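Local coordinates for protein putative cathepsin d (Ixodes ricinus, PDB 5N7Q) that probably cleaves proteins as a pepsin-like aspartic endopeptidase of the A1 family and binds the inhibitor pepstatin A, at residues E3-V11 with E171-H179. Numbering follows the deposited sequence.
Sequences EGPYPEPLV and EVLFGGIDH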
ATOM      1  N   GLU A   3       6.833   3.489  24.247  0.50 27.42           N
ATOM      2  CA  GLU A   3       5.444   3.038  24.561  0.50 26.02           C
ATOM      3  C   GLU A   3       4.482   3.193  23.383  0.50 24.70           C
ATOM      4  O   GLU A   3       4.079   2.187  22.798  0.50 26.61           O
ATOM      5  CB  GLU A   3       4.894   3.775  25.782  0.50 26.98           C
ATOM      6  N   GLY A   4       4.089   4.432  23.053  0.50 22.52           N
ATOM      7  CA  GLY A   4       3.083   4.657  21.983  1.00 20.43           C
ATOM      8  C   GLY A   4       1.676   4.291  22.469  1.00 18.01           C
ATOM      9  O   GLY A   4       1.402   4.388  23.663  1.00 18.44           O
ATOM     10  N   PRO A   5       0.752   3.892  21.599  1.00 13.03           N
ATOM     11  CA  PRO A   5       0.909   3.783  20.140  1.00 12.20           C
ATOM     12  C   PRO A   5       0.839   5.145  19.460  1.00 10.84           C
ATOM     13  O   PRO A   5       0.512   6.154  20.100  1.00 11.38           O
ATOM     14  CB  PRO A   5      -0.288   2.925  19.759  1.00 12.67           C
ATOM     15  CG  PRO A   5      -1.354   3.423  20.689  1.00 13.72           C
ATOM     16  CD  PRO A   5      -0.636   3.585  22.009  1.00 13.64           C
ATOM     17  N   TYR A   6       1.141   5.168  18.168  1.00  9.67           N
ATOM     18  CA  TYR A   6       1.230   6.427  17.403  1.00  9.25           C
ATOM     19  C   TYR A   6       0.255   6.368  16.230  1.00  9.21           C
ATOM     20  O   TYR A   6       0.528   5.682  15.248  1.00  8.85           O
ATOM     21  CB  TYR A   6       2.665   6.706  16.899  1.00  9.27           C
ATOM     22  CG  TYR A   6       3.685   6.510  17.988  1.00  9.50           C
ATOM     23  CD1 TYR A   6       3.967   7.515  18.912  1.00 10.25           C
ATOM     24  CD2 TYR A   6       4.329   5.304  18.105  1.00 10.38           C
ATOM     25  CE1 TYR A   6       4.891   7.304  19.920  1.00 10.62           C
ATOM     26  CE2 TYR A   6       5.263   5.073  19.097  1.00 10.79           C
ATOM     27  CZ  TYR A   6       5.553   6.075  19.998  1.00 10.93           C
ATOM     28  OH  TYR A   6       6.470   5.808  21.018  1.00 12.49           O
ATOM     29  N   PRO A   7      -0.898   7.062  16.341  1.00  9.52           N
ATOM     30  CA  PRO A   7      -1.855   7.069  15.231  1.00  9.91           C
ATOM     31  C   PRO A   7      -1.432   8.017  14.135  1.00 10.97           C
ATOM     32  O   PRO A   7      -1.219   9.205  14.399  1.00 13.26           O
ATOM     33  CB  PRO A   7      -3.178   7.511  15.890  1.00 10.35           C
ATOM     34  CG  PRO A   7      -2.754   8.288  17.072  1.00 11.04           C
ATOM     35  CD  PRO A   7      -1.437   7.769  17.521  1.00 10.41           C
ATOM     36  N   GLU A   8      -1.315   7.510  12.916  1.00  9.67           N
ATOM     37  CA  GLU A   8      -0.943   8.312  11.787  1.00  9.20           C
ATOM     38  C   GLU A   8      -2.176   8.493  10.878  1.00  8.64           C
ATOM     39  O   GLU A   8      -2.628   7.536  10.243  1.00  8.62           O
ATOM     40  CB  GLU A   8       0.195   7.655  11.019  1.00  9.37           C
ATOM     41  CG  GLU A   8       0.521   8.283   9.662  1.00  9.31           C
ATOM     42  CD  GLU A   8       1.132   9.659   9.713  1.00 10.03           C
ATOM     43  OE1 GLU A   8       1.392  10.160  10.830  1.00 10.72           O
ATOM     44  OE2 GLU A   8       1.375  10.244   8.619  1.00  9.23           O
ATOM     45  N   PRO A   9      -2.731   9.707  10.836  1.00  8.60           N
ATOM     46  CA  PRO A   9      -3.933   9.926  10.026  1.00  8.43           C
ATOM     47  C   PRO A   9      -3.636  10.030   8.554  1.00  8.22           C
ATOM     48  O   PRO A   9      -2.675  10.701   8.171  1.00  8.95           O
ATOM     49  CB  PRO A   9      -4.464  11.255  10.551  1.00  8.61           C
ATOM     50  CG  PRO A   9      -3.230  11.981  10.937  1.00  9.15           C
ATOM     51  CD  PRO A   9      -2.305  10.962  11.508  1.00  8.73           C
ATOM     52  N   LEU A  10      -4.469   9.403   7.729  1.00  8.15           N
ATOM     53  CA  LEU A  10      -4.336   9.408   6.268  1.00  8.45           C
ATOM     54  C   LEU A  10      -5.426  10.214   5.560  1.00  8.30           C
ATOM     55  O   LEU A  10      -6.573  10.281   6.019  1.00  9.39           O
ATOM     56  CB  LEU A  10      -4.356   7.984   5.708  1.00  8.62           C
ATOM     57  CG  LEU A  10      -3.369   7.021   6.356  1.00  8.75           C
ATOM     58  CD1 LEU A  10      -3.604   5.607   5.834  1.00  9.34           C
ATOM     59  CD2 LEU A  10      -1.935   7.467   6.089  1.00  9.08           C
ATOM     60  N   VAL A  11      -5.038  10.799   4.431  1.00  8.02           N
ATOM     61  CA  VAL A  11      -5.953  11.363   3.451  1.00  8.51           C
ATOM     62  C   VAL A  11      -6.151  10.335   2.339  1.00  8.73           C
ATOM     63  O   VAL A  11      -5.201   9.674   1.899  1.00  8.26           O
ATOM     64  CB  VAL A  11      -5.385  12.695   2.896  1.00  9.00           C
ATOM     65  CG1 VAL A  11      -6.113  13.145   1.634  1.00  9.12           C
ATOM     66  CG2 VAL A  11      -5.445  13.757   3.971  1.00  9.35           C
ATOM     67  N   GLU A 171      -5.974   5.382   8.652  1.00  7.83           N
ATOM     68  CA  GLU A 171      -5.015   5.458   9.745  1.00  8.26           C
ATOM     69  C   GLU A 171      -4.014   4.347   9.624  1.00  8.51           C
ATOM     70  O   GLU A 171      -4.397   3.218   9.372  1.00  8.60           O
ATOM     71  CB  GLU A 171      -5.728   5.340  11.089  1.00  8.68           C
ATOM     72  CG  GLU A 171      -4.809   5.256  12.294  1.00  9.25           C
ATOM     73  CD  GLU A 171      -5.579   5.139  13.589  1.00 10.56           C
ATOM     74  OE1 GLU A 171      -5.896   6.220  14.122  1.00 12.07           O
ATOM     75  OE2 GLU A 171      -5.929   4.012  14.022  1.00 12.01           O
ATOM     76  N   VAL A 172      -2.747   4.661   9.870  1.00  7.98           N
ATOM     77  CA  VAL A 172      -1.771   3.627  10.221  1.00  7.72           C
ATOM     78  C   VAL A 172      -1.500   3.766  11.713  1.00  7.71           C
ATOM     79  O   VAL A 172      -1.022   4.813  12.132  1.00  8.02           O
ATOM     80  CB  VAL A 172      -0.461   3.726   9.416  1.00  7.86           C
ATOM     81  CG1 VAL A 172       0.438   2.568   9.796  1.00  8.18           C
ATOM     82  CG2 VAL A 172      -0.705   3.715   7.903  1.00  8.21           C
ATOM     83  N   LEU A 173      -1.825   2.741  12.494  1.00  7.64           N
ATOM     84  CA  LEU A 173      -1.588   2.773  13.934  1.00  7.70           C
ATOM     85  C   LEU A 173      -0.310   2.037  14.249  1.00  7.65           C
ATOM     86  O   LEU A 173      -0.247   0.807  14.170  1.00  7.55           O
ATOM     87  CB  LEU A 173      -2.763   2.166  14.685  1.00  8.02           C
ATOM     88  CG  LEU A 173      -2.645   2.174  16.212  1.00  8.84           C
ATOM     89  CD1 LEU A 173      -2.603   3.590  16.735  1.00  9.25           C
ATOM     90  CD2 LEU A 173      -3.854   1.469  16.791  1.00  9.79           C
ATOM     91  N   PHE A 174       0.718   2.788  14.613  1.00  7.79           N
ATOM     92  CA  PHE A 174       2.002   2.184  14.967  1.00  7.89           C
ATOM     93  C   PHE A 174       2.021   1.714  16.421  1.00  8.10           C
ATOM     94  O   PHE A 174       1.857   2.534  17.323  1.00  8.42           O
ATOM     95  CB  PHE A 174       3.141   3.176  14.697  1.00  8.34           C
ATOM     96  CG  PHE A 174       3.349   3.452  13.229  1.00  8.34           C
ATOM     97  CD1 PHE A 174       4.101   2.581  12.464  1.00  8.79           C
ATOM     98  CD2 PHE A 174       2.757   4.526  12.599  1.00  8.73           C
ATOM     99  CE1 PHE A 174       4.266   2.790  11.103  1.00  9.36           C
ATOM    100  CE2 PHE A 174       2.934   4.750  11.239  1.00  8.84           C
ATOM    101  CZ  PHE A 174       3.698   3.889  10.501  1.00  8.90           C
ATOM    102  N   GLY A 175       2.206   0.411  16.636  1.00  7.81           N
ATOM    103  CA  GLY A 175       2.293  -0.112  18.001  1.00  7.84           C
ATOM    104  C   GLY A 175       0.966  -0.473  18.626  1.00  8.15           C
ATOM    105  O   GLY A 175       0.844  -0.581  19.833  1.00  8.78           O
ATOM    106  N   GLY A 176      -0.050  -0.706  17.808  1.00  8.10           N
ATOM    107  CA  GLY A 176      -1.324  -1.134  18.363  1.00  8.40           C
ATOM    108  C   GLY A 176      -2.295  -1.676  17.336  1.00  8.38           C
ATOM    109  O   GLY A 176      -2.061  -1.559  16.111  1.00  8.78           O
ATOM    110  N   ILE A 177      -3.378  -2.266  17.847  1.00  7.92           N
ATOM    111  CA  ILE A 177      -4.517  -2.760  17.052  1.00  8.17           C
ATOM    112  C   ILE A 177      -5.751  -2.125  17.660  1.00  8.17           C
ATOM    113  O   ILE A 177      -5.992  -2.329  18.836  1.00  8.44           O
ATOM    114  CB  ILE A 177      -4.666  -4.304  17.151  1.00  8.20           C
ATOM    115  CG1 ILE A 177      -3.361  -5.040  16.826  1.00  8.32           C
ATOM    116  CG2 ILE A 177      -5.809  -4.770  16.260  1.00  8.43           C
ATOM    117  CD1 ILE A 177      -3.393  -6.539  17.119  1.00  8.70           C
ATOM    118  N   ASP A 178      -6.529  -1.372  16.873  1.00  8.27           N
ATOM    119  CA  ASP A 178      -7.679  -0.626  17.407  1.00  8.58           C
ATOM    120  C   ASP A 178      -8.943  -1.406  17.072  1.00  8.48           C
ATOM    121  O   ASP A 178      -9.382  -1.421  15.914  1.00  7.80           O
ATOM    122  CB  ASP A 178      -7.722   0.763  16.789  1.00  8.96           C
ATOM    123  CG  ASP A 178      -8.750   1.664  17.409  1.00  9.48           C
ATOM    124  OD1 ASP A 178      -9.591   1.219  18.214  1.00  9.81           O
ATOM    125  OD2 ASP A 178      -8.701   2.866  17.101  1.00 11.27           O
ATOM    126  N   HIS A 179      -9.567  -2.008  18.090  1.00  8.72           N
ATOM    127  CA  HIS A 179     -10.811  -2.751  17.890  1.00  9.06           C
ATOM    128  C   HIS A 179     -11.967  -1.804  17.521  1.00  9.10           C
ATOM    129  O   HIS A 179     -12.983  -2.274  17.042  1.00  9.62           O
ATOM    130  CB  HIS A 179     -11.150  -3.599  19.133  1.00  9.31           C
ATOM    131  CG  HIS A 179     -11.987  -4.817  18.853  1.00  9.04           C
ATOM    132  ND1 HIS A 179     -13.003  -4.841  17.920  1.00  8.97           N
ATOM    133  CD2 HIS A 179     -11.935  -6.065  19.375  1.00  9.76           C
ATOM    134  CE1 HIS A 179     -13.562  -6.039  17.911  1.00  9.31           C
ATOM    135  NE2 HIS A 179     -12.926  -6.801  18.781  1.00  9.74           N
TER
HETATM  136  O   HOH W   1       2.809   0.282  21.477  1.00 25.51           O
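Tyr6 and Glu8 pair with Phe174 and Val172 as the hydrogen-bonded pairs of an antiparallel beta sheet. The N-to-C directions of the two short strand segments make an angle of 167°, and this pairing belongs to the interdomain sheet of the pepsin-like fold, where the N-terminal strand joins strands 155-160 and 322-327 through strand 170-174. Four backbone bonds link the two strands, from Tyr6 N to Phe174 O (2.9 Å) at one end to Val172 N to Glu8 O (2.9 Å) at the other.

The tight face carries Tyr6, Glu8, Val172 and Phe174. Phe35 of strand 29-36, next to the predicted active-site Asp36, packs on Glu8, Val172 and Phe174. The Phe174 ring presents its edge to the first strand: CD2 lies 3.6 Å from Tyr6 O, and CE2 lies 4.0 Å from Glu8 CB. Val172 CG1 sits over one face of this ring, toward its rim. The Tyr6 side chain crosses that of Phe174 at about a right angle, with its OH hydrogen-bonded to Leu149 O. Leu10 CD1 meets Val172 CG2 at 4.0 Å.

The other face is more open to solvent at Pro7 and Pro9, with Glu171 partly exposed and Leu173 still buried. Leu173 CG stands anti to the backbone N (chi1 -179°), and CD1 reaches Pro5 CB and Pro7 CA. The extended Glu171 chain brings OE1 to 3.5 Å from Pro7 CB.

A type II beta turn from Leu173 to Gly176 overlaps the strand end and carries the chain past Pro5, which follows a cis peptide bond. There a water lies 2.7 Å from Gly175 O.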